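Local coordinates for cytochrome P450 monooxygenase (Rhodococcus sp. ECU0066, PDB 6KBH), which probably oxidises organic substrates at a heme as a self-sufficient P450, which also carries flavin mononucleotide and a 2Fe-2S cluster for supplying electrons, at residues His569-Asp573 with Gln656-Cys660; Tyr117-Met121 with Val229-Gln234; Val36-Ala40 with Trp60-Glu65. One frame throughout, in Å; residues are numbered along the deposited sequence.

How the contacts relate
The three contacts share no helix or strand and do not touch. Contact 1 lies in the reductase part of the chain, contacts 2 and 3 in the P450 part; contacts 1 and 2 are about 69 Å apart between centres, on opposite sides of the chain's centre. Contacts 1 and 2 are both partly buried. Contact 1 sets a loop on a strand through a phenylalanine and a strand tyrosine, contact 2 a loop on a long helix through two loop tyrosines and a tryptophan, whereas contact 3 joins two short helices at the surface. The chemistry follows: a tyrosine hydroxyl accepting a backbone N-H in contact 1, an aromatic edge-to-face pair in contact 2, and in contact 3 an arginine chain over a tryptophan face, its end salt-bridged to a glutamate.

Contact 1 (His569-Asp573 with Gln656-Cys660); sequences HFKLD and QVYSC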
loop_
_atom_site.group_PDB
_atom_site.type_symbol
_atom_site.label_atom_id
_atom_site.label_comp_id
_atom_site.label_asym_id
_atom_site.label_seq_id
_atom_site.Cartn_x
_atom_site.Cartn_y
_atom_site.Cartn_z
ATOM N N HIS A 569 10.341 -11.153 18.404
ATOM C CA HIS A 569 9.424 -12.120 18.992
ATOM C C HIS A 569 10.124 -13.025 19.995
ATOM O O HIS A 569 9.510 -13.969 20.503
ATOM C CB HIS A 569 8.755 -12.982 17.914
ATOM C CG HIS A 569 8.513 -12.274 16.617
ATOM N ND1 HIS A 569 8.034 -10.984 16.547
ATOM C CD2 HIS A 569 8.662 -12.690 15.337
ATOM C CE1 HIS A 569 7.910 -10.632 15.279
ATOM N NE2 HIS A 569 8.283 -11.650 14.525
ATOM N N PHE A 570 11.392 -12.758 20.291
ATOM C CA PHE A 570 12.228 -13.616 21.118
ATOM C C PHE A 570 12.746 -12.851 22.329
ATOM O O PHE A 570 13.878 -13.042 22.779
ATOM C CB PHE A 570 13.376 -14.187 20.288
ATOM C CG PHE A 570 14.049 -15.380 20.905
ATOM C CD1 PHE A 570 13.327 -16.290 21.658
ATOM C CD2 PHE A 570 15.401 -15.603 20.705
ATOM C CE1 PHE A 570 13.945 -17.391 22.215
ATOM C CE2 PHE A 570 16.023 -16.704 21.256
ATOM C CZ PHE A 570 15.293 -17.598 22.015
ATOM N N LYS A 571 11.908 -11.967 22.861
ATOM C CA LYS A 571 12.280 -11.146 24.002
ATOM C C LYS A 571 12.428 -12.007 25.251
ATOM O O LYS A 571 11.754 -13.029 25.409
ATOM C CB LYS A 571 11.229 -10.059 24.224
ATOM C CG LYS A 571 10.680 -9.490 22.920
ATOM C CD LYS A 571 9.935 -8.177 23.116
ATOM C CE LYS A 571 8.500 -8.398 23.562
ATOM N NZ LYS A 571 7.695 -7.147 23.434
ATOM N N LEU A 572 13.324 -11.592 26.144
ATOM C CA LEU A 572 13.547 -12.297 27.397
ATOM C C LEU A 572 12.961 -11.515 28.564
ATOM O O LEU A 572 13.091 -10.289 28.635
ATOM C CB LEU A 572 15.039 -12.562 27.647
ATOM C CG LEU A 572 16.134 -11.516 27.416
ATOM C CD1 LEU A 572 15.902 -10.234 28.203
ATOM C CD2 LEU A 572 17.481 -12.113 27.788
ATOM N N ASP A 573 12.304 -12.232 29.465
ATOM C CA ASP A 573 11.884 -11.648 30.729
ATOM C C ASP A 573 13.122 -11.428 31.590
ATOM O O ASP A 573 13.794 -12.405 31.950
ATOM C CB ASP A 573 10.890 -12.565 31.435
ATOM C CG ASP A 573 10.252 -11.916 32.650
ATOM O OD1 ASP A 573 10.616 -10.769 32.987
ATOM O OD2 ASP A 573 9.383 -12.560 33.275
ATOM N N GLN A 656 14.726 -20.159 33.820
ATOM C CA GLN A 656 14.135 -20.051 32.495
ATOM C C GLN A 656 15.103 -20.584 31.448
ATOM O O GLN A 656 16.313 -20.687 31.681
ATOM C CB GLN A 656 13.764 -18.598 32.157
ATOM C CG GLN A 656 12.432 -18.128 32.707
ATOM C CD GLN A 656 12.050 -16.761 32.174
ATOM O OE1 GLN A 656 12.835 -16.114 31.478
ATOM N NE2 GLN A 656 10.843 -16.313 32.497
ATOM N N VAL A 657 14.551 -20.937 30.284
ATOM C CA VAL A 657 15.340 -21.462 29.166
ATOM C C VAL A 657 14.851 -20.819 27.868
ATOM O O VAL A 657 13.702 -21.040 27.456
ATOM C CB VAL A 657 15.229 -23.000 29.045
ATOM C CG1 VAL A 657 16.198 -23.523 27.966
ATOM C CG2 VAL A 657 15.385 -23.753 30.371
ATOM N N TYR A 658 15.717 -20.050 27.213
ATOM C CA TYR A 658 15.474 -19.637 25.839
ATOM C C TYR A 658 16.362 -20.444 24.905
ATOM O O TYR A 658 17.486 -20.815 25.263
ATOM C CB TYR A 658 15.712 -18.143 25.618
ATOM C CG TYR A 658 15.000 -17.261 26.601
ATOM C CD1 TYR A 658 15.465 -17.117 27.896
ATOM C CD2 TYR A 658 13.864 -16.572 26.231
ATOM C CE1 TYR A 658 14.824 -16.318 28.791
ATOM C CE2 TYR A 658 13.204 -15.767 27.125
ATOM C CZ TYR A 658 13.695 -15.644 28.408
ATOM O OH TYR A 658 13.062 -14.843 29.327
ATOM N N SER A 659 15.846 -20.717 23.706
ATOM C CA SER A 659 16.530 -21.646 22.830
ATOM C C SER A 659 16.150 -21.409 21.382
ATOM O O SER A 659 15.065 -20.912 21.076
ATOM C CB SER A 659 16.203 -23.082 23.215
ATOM O OG SER A 659 14.843 -23.396 22.936
ATOM N N CYS A 660 17.058 -21.809 20.489
ATOM C CA CYS A 660 16.913 -21.476 19.081
ATOM C C CYS A 660 17.811 -22.348 18.216
ATOM O O CYS A 660 19.005 -22.491 18.497
ATOM C CB CYS A 660 17.224 -19.994 18.873
ATOM S SG CYS A 660 17.245 -19.499 17.166
#
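F570 and Y658 meet with their side chains crossing obliquely: F570 CZ comes to 3.7 Å from Y658 CB, and F570 CE1 lies at the edge of the tyrosine ring, near its plane. CG of F570 is anti to the backbone N (chi1 -163°), which carries the phenyl ring toward the strand, where S659 N sits in the ring plane at its edge and C660 CB is 4.2 Å from F570 CE2. Y658 reaches the other way, toward the loop. L572 CB approaches its CZ at a slant, and Y658 OH accepts the backbone N-H of D573, with D573 N to Y658 OH 2.7 Å and a bent N-H...O angle of 135°. A weak bond from the same hydroxyl to Q656 OE1 is also present. Q656 and D573 pass at about a right angle, amide and carboxylate planes 55° apart, and Q656 NE2 is 3.9 Å from D573 CB. H682 stacks on Y658, while M594 of helix 588-601 touches F570, L572 and Y658. Strand 655-661 belongs to a five-stranded parallel sheet of order 3-2-1-4-5, consistent with the NAD-binding domain of phthalate dioxygenase reductase-like flavoproteins, and its C660 side chain is about 7 Å from the bound FMN.

Contact 2 (Tyr117-Met121 with Val229-Gln234); sequences YGYAM and VGKFWQ
Y119 and W233 form the aromatic centre of this contact, an offset edge-to-face pair with the tyrosine edge directed at the indole face: the centroid of the Y119 ring and that of the W233 six-membered ring are 4.8 Å apart, with planes at 78°. The loop also lies against the indole through Y119 CA and M121 CB. Y119 CA stands over the face of the five-membered ring, 3.7 Å from the W233 centroid, a CH-pi contact, and M121 CB lies 3.9 Å from W233 CZ3. V229 CG1 covers one face of the Y119 ring, 3.9 Å from Y119 CE2.

Y117 lies flat against the helix backbone. K231 N is 3.6 Å above the plane of the Y117 ring, over the centre, and G230 CA makes a CH-pi contact to the same ring; because G230 carries no side chain, the ring can approach the helix this closely. Q234 instead comes to the ring edge, NE2 of Q234 3.5 Å from Y117 CE2, its amide turned 77° from the ring. K231 folds its chain at chi4 (-65°), which brings K231 NZ to 3.4 Å from Y117 OH, a weak hydrogen bond.

In the next shell, G118, with positive phi, closes helix 108-116 as the C-prime residue of a Schellman motif, turning the chain between the two tyrosines. H273 stacks on W233 and bonds to its carbonyl. The loop after helix 108-116 thus lies against helix 219-242, which probably corresponds to helix G of the P450 fold, while helix 269-281 meets both segments, its M277 touching Y119, M121 and F232.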
loop_
_atom_site.group_PDB
_atom_site.type_symbol
_atom_site.label_atom_id
_atom_site.label_comp_id
_atom_site.label_asym_id
_atom_site.label_seq_id
_atom_site.Cartn_x
_atom_site.Cartn_y
_atom_site.Cartn_z
ATOM N N TYR A 117 -26.777 9.939 -31.416
ATOM C CA TYR A 117 -26.012 8.703 -31.375
ATOM C C TYR A 117 -26.695 7.626 -30.543
ATOM O O TYR A 117 -26.086 6.582 -30.288
ATOM C CB TYR A 117 -24.605 8.955 -30.831
ATOM C CG TYR A 117 -23.699 9.738 -31.754
ATOM C CD1 TYR A 117 -23.725 11.127 -31.777
ATOM C CD2 TYR A 117 -22.811 9.086 -32.600
ATOM C CE1 TYR A 117 -22.892 11.846 -32.619
ATOM C CE2 TYR A 117 -21.976 9.794 -33.446
ATOM C CZ TYR A 117 -22.022 11.175 -33.450
ATOM O OH TYR A 117 -21.196 11.887 -34.288
ATOM N N GLY A 118 -27.935 7.862 -30.111
ATOM C CA GLY A 118 -28.684 6.907 -29.315
ATOM C C GLY A 118 -27.922 6.396 -28.109
ATOM O O GLY A 118 -27.910 5.192 -27.836
ATOM N N TYR A 119 -27.282 7.309 -27.383
ATOM C CA TYR A 119 -26.434 6.958 -26.250
ATOM C C TYR A 119 -27.285 6.827 -24.994
ATOM O O TYR A 119 -28.078 7.717 -24.675
ATOM C CB TYR A 119 -25.334 8.013 -26.080
ATOM C CG TYR A 119 -24.693 8.157 -24.704
ATOM C CD1 TYR A 119 -25.270 8.944 -23.706
ATOM C CD2 TYR A 119 -23.484 7.542 -24.423
ATOM C CE1 TYR A 119 -24.662 9.078 -22.458
ATOM C CE2 TYR A 119 -22.878 7.669 -23.193
ATOM C CZ TYR A 119 -23.470 8.439 -22.215
ATOM O OH TYR A 119 -22.861 8.563 -20.989
ATOM N N ALA A 120 -27.131 5.701 -24.300
ATOM C CA ALA A 120 -27.832 5.461 -23.041
ATOM C C ALA A 120 -26.883 4.650 -22.161
ATOM O O ALA A 120 -26.838 3.421 -22.243
ATOM C CB ALA A 120 -29.154 4.740 -23.261
ATOM N N MET A 121 -26.120 5.351 -21.329
ATOM C CA MET A 121 -25.197 4.683 -20.428
ATOM C C MET A 121 -25.864 4.404 -19.093
ATOM O O MET A 121 -26.488 5.290 -18.500
ATOM C CB MET A 121 -23.929 5.494 -20.188
ATOM C CG MET A 121 -23.012 4.739 -19.244
ATOM S SD MET A 121 -21.475 5.541 -18.833
ATOM C CE MET A 121 -20.757 5.480 -20.446
ATOM N N VAL A 229 -18.624 12.389 -26.907
ATOM C CA VAL A 229 -19.080 11.244 -26.125
ATOM C C VAL A 229 -19.999 10.360 -26.959
ATOM O O VAL A 229 -19.941 9.127 -26.874
ATOM C CB VAL A 229 -19.759 11.728 -24.828
ATOM C CG1 VAL A 229 -20.465 10.582 -24.120
ATOM C CG2 VAL A 229 -18.732 12.371 -23.908
ATOM N N GLY A 230 -20.852 10.971 -27.785
ATOM C CA GLY A 230 -21.710 10.187 -28.658
ATOM C C GLY A 230 -20.932 9.423 -29.714
ATOM O O GLY A 230 -21.219 8.250 -29.977
ATOM N N LYS A 231 -19.951 10.080 -30.344
ATOM C CA LYS A 231 -19.054 9.392 -31.269
ATOM C C LYS A 231 -18.435 8.176 -30.609
ATOM O O LYS A 231 -18.389 7.084 -31.188
ATOM C CB LYS A 231 -17.944 10.333 -31.744
ATOM C CG LYS A 231 -18.369 11.447 -32.675
ATOM C CD LYS A 231 -17.163 12.297 -33.049
ATOM C CE LYS A 231 -17.576 13.598 -33.708
ATOM N NZ LYS A 231 -18.233 13.361 -35.020
ATOM N N PHE A 232 -17.966 8.354 -29.382
ATOM C CA PHE A 232 -17.266 7.286 -28.687
ATOM C C PHE A 232 -18.222 6.174 -28.252
ATOM O O PHE A 232 -17.813 5.007 -28.174
ATOM C CB PHE A 232 -16.507 7.894 -27.504
ATOM C CG PHE A 232 -16.008 6.895 -26.513
ATOM C CD1 PHE A 232 -16.861 6.355 -25.573
ATOM C CD2 PHE A 232 -14.681 6.502 -26.512
ATOM C CE1 PHE A 232 -16.426 5.421 -24.696
ATOM C CE2 PHE A 232 -14.232 5.567 -25.601
ATOM C CZ PHE A 232 -15.113 5.029 -24.686
ATOM N N TRP A 233 -19.495 6.496 -27.995
ATOM C CA TRP A 233 -20.421 5.483 -27.492
ATOM C C TRP A 233 -20.729 4.428 -28.546
ATOM O O TRP A 233 -20.779 3.231 -28.237
ATOM C CB TRP A 233 -21.707 6.145 -27.017
ATOM C CG TRP A 233 -22.817 5.186 -26.720
ATOM C CD1 TRP A 233 -23.852 4.856 -27.541
ATOM C CD2 TRP A 233 -23.014 4.448 -25.508
ATOM N NE1 TRP A 233 -24.679 3.952 -26.922
ATOM C CE2 TRP A 233 -24.188 3.686 -25.672
ATOM C CE3 TRP A 233 -22.313 4.355 -24.302
ATOM C CZ2 TRP A 233 -24.675 2.842 -24.677
ATOM C CZ3 TRP A 233 -22.798 3.517 -23.315
ATOM C CH2 TRP A 233 -23.968 2.771 -23.509
ATOM N N GLN A 234 -20.960 4.848 -29.791
ATOM C CA GLN A 234 -21.335 3.887 -30.820
ATOM C C GLN A 234 -20.135 3.206 -31.459
ATOM O O GLN A 234 -20.245 2.041 -31.855
ATOM C CB GLN A 234 -22.208 4.555 -31.894
ATOM C CG GLN A 234 -21.479 5.399 -32.924
ATOM C CD GLN A 234 -22.407 5.862 -34.038
ATOM O OE1 GLN A 234 -23.585 5.500 -34.066
ATOM N NE2 GLN A 234 -21.884 6.669 -34.955
#

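Contact 3 (Val36-Ala40 with Trp60-Glu65); sequences VSPRA and WSRDEE
R39, in the first turn of helix 38-41, faces W60 of helix 59-64 with the two CA atoms 8.3 Å apart, so the space between the backbones is bridged by side chains. R39 CB sits above the six-membered ring of W60, 3.5 Å from its centroid and 10° off the normal, a CH-pi contact; S61 CB covers the opposite face. The arginine chain then runs back along the indole, bending at chi3 (-68°), and lays its guanidinium at 28° to the ring with W60 CE3 3.7 Å above the R39 guanidinium plane. At the edge of that group, R39 NH1 meets E64 OE2 at 2.8 Å in a salt bridge. The hydrogen bond within it is weak; the carboxylate is turned steeply against the guanidinium. E65 OE1 lies at the indole edge, in its plane, 3.6 Å from S37 CB. S37 is the N-cap of helix 38-41, S37 OG accepting a weak 3.3 Å bond from R39 N. Replacing W60 by an alanine is likely to leave the R39 chain without the surface it lies on and free the guanidinium to turn away from E64. F68 of strand 67-69 meets the W60 ring and touches A40. The contact joins the N-terminal segment to the helix leading into strand 67-69, outermost in the mixed sheet, an arrangement consistent with the helix A to first-sheet region of the P450 fold.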
loop_
_atom_site.group_PDB
_atom_site.type_symbol
_atom_site.label_atom_id
_atom_site.label_comp_id
_atom_site.label_asym_id
_atom_site.label_seq_id
_atom_site.Cartn_x
_atom_site.Cartn_y
_atom_site.Cartn_z
ATOM N N VAL A 36 -26.156 31.363 7.911
ATOM C CA VAL A 36 -24.949 30.896 7.242
ATOM C C VAL A 36 -23.811 31.855 7.564
ATOM O O VAL A 36 -23.980 33.079 7.511
ATOM C CB VAL A 36 -25.160 30.776 5.718
ATOM C CG1 VAL A 36 -23.830 30.624 4.994
ATOM C CG2 VAL A 36 -26.089 29.613 5.402
ATOM N N SER A 37 -22.653 31.292 7.897
ATOM C CA SER A 37 -21.501 32.072 8.315
ATOM C C SER A 37 -20.942 32.901 7.158
ATOM O O SER A 37 -21.149 32.572 5.987
ATOM C CB SER A 37 -20.421 31.143 8.870
ATOM O OG SER A 37 -19.170 31.799 8.993
ATOM N N PRO A 38 -20.248 34.001 7.470
ATOM C CA PRO A 38 -19.496 34.716 6.421
ATOM C C PRO A 38 -18.546 33.826 5.640
ATOM O O PRO A 38 -18.608 33.784 4.404
ATOM C CB PRO A 38 -18.735 35.785 7.217
ATOM C CG PRO A 38 -19.567 36.016 8.426
ATOM C CD PRO A 38 -20.214 34.708 8.763
ATOM N N ARG A 39 -17.656 33.113 6.338
ATOM C CA ARG A 39 -16.693 32.254 5.657
ATOM C C ARG A 39 -17.390 31.156 4.867
ATOM O O ARG A 39 -16.917 30.769 3.792
ATOM C CB ARG A 39 -15.719 31.660 6.676
ATOM C CG ARG A 39 -14.876 32.709 7.395
ATOM C CD ARG A 39 -14.096 32.119 8.565
ATOM N NE ARG A 39 -14.980 31.692 9.646
ATOM C CZ ARG A 39 -14.559 31.175 10.793
ATOM N NH1 ARG A 39 -13.259 31.025 11.015
ATOM N NH2 ARG A 39 -15.435 30.806 11.719
ATOM N N ALA A 40 -18.522 30.659 5.373
ATOM C CA ALA A 40 -19.276 29.633 4.661
ATOM C C ALA A 40 -19.949 30.201 3.418
ATOM O O ALA A 40 -19.968 29.553 2.364
ATOM C CB ALA A 40 -20.314 29.010 5.592
ATOM N N TRP A 60 -9.622 26.993 7.785
ATOM C CA TRP A 60 -10.570 27.601 8.714
ATOM C C TRP A 60 -11.740 26.671 9.010
ATOM O O TRP A 60 -12.314 26.725 10.103
ATOM C CB TRP A 60 -11.079 28.934 8.156
ATOM C CG TRP A 60 -11.925 28.780 6.926
ATOM C CD1 TRP A 60 -11.498 28.794 5.630
ATOM C CD2 TRP A 60 -13.343 28.566 6.878
ATOM N NE1 TRP A 60 -12.560 28.606 4.778
ATOM C CE2 TRP A 60 -13.703 28.461 5.520
ATOM C CE3 TRP A 60 -14.340 28.451 7.852
ATOM C CZ2 TRP A 60 -15.019 28.254 5.110
ATOM C CZ3 TRP A 60 -15.646 28.240 7.442
ATOM C CH2 TRP A 60 -15.972 28.145 6.084
ATOM N N SER A 61 -12.106 25.814 8.056
ATOM C CA SER A 61 -13.224 24.905 8.279
ATOM C C SER A 61 -12.813 23.708 9.137
ATOM O O SER A 61 -13.593 23.245 9.976
ATOM C CB SER A 61 -13.803 24.446 6.940
ATOM O OG SER A 61 -15.033 23.766 7.122
ATOM N N ARG A 62 -11.594 23.194 8.952
ATOM C CA ARG A 62 -11.113 22.136 9.837
ATOM C C ARG A 62 -11.040 22.619 11.279
ATOM O O ARG A 62 -11.265 21.842 12.215
ATOM C CB ARG A 62 -9.741 21.635 9.370
ATOM C CG ARG A 62 -9.795 20.837 8.087
ATOM C CD ARG A 62 -8.568 20.024 7.758
ATOM N NE ARG A 62 -7.410 20.847 7.434
ATOM C CZ ARG A 62 -7.261 21.525 6.301
ATOM N NH1 ARG A 62 -8.209 21.499 5.376
ATOM N NH2 ARG A 62 -6.165 22.247 6.099
ATOM N N ASP A 63 -10.767 23.905 11.475
ATOM C CA ASP A 63 -10.547 24.417 12.819
ATOM C C ASP A 63 -11.857 24.767 13.512
ATOM O O ASP A 63 -12.121 24.297 14.623
ATOM C CB ASP A 63 -9.618 25.629 12.768
ATOM C CG ASP A 63 -8.206 25.257 12.365
ATOM O OD1 ASP A 63 -7.857 24.061 12.454
ATOM O OD2 ASP A 63 -7.437 26.154 11.962
ATOM N N GLU A 64 -12.699 25.580 12.873
ATOM C CA GLU A 64 -13.831 26.161 13.576
ATOM C C GLU A 64 -15.202 25.790 13.030
ATOM O O GLU A 64 -16.191 25.977 13.747
ATOM C CB GLU A 64 -13.706 27.693 13.605
ATOM C CG GLU A 64 -12.272 28.177 13.757
ATOM C CD GLU A 64 -12.149 29.677 13.635
ATOM O OE1 GLU A 64 -12.861 30.395 14.367
ATOM O OE2 GLU A 64 -11.342 30.139 12.801
ATOM N N GLU A 65 -15.304 25.264 11.809
ATOM C CA GLU A 65 -16.602 24.877 11.253
ATOM C C GLU A 65 -16.420 23.714 10.295
ATOM O O GLU A 65 -16.240 23.905 9.085
ATOM C CB GLU A 65 -17.291 26.049 10.556
ATOM C CG GLU A 65 -18.769 25.804 10.317
ATOM C CD GLU A 65 -19.482 27.018 9.774
ATOM O OE1 GLU A 65 -18.796 28.001 9.425
ATOM O OE2 GLU A 65 -20.729 26.987 9.701
#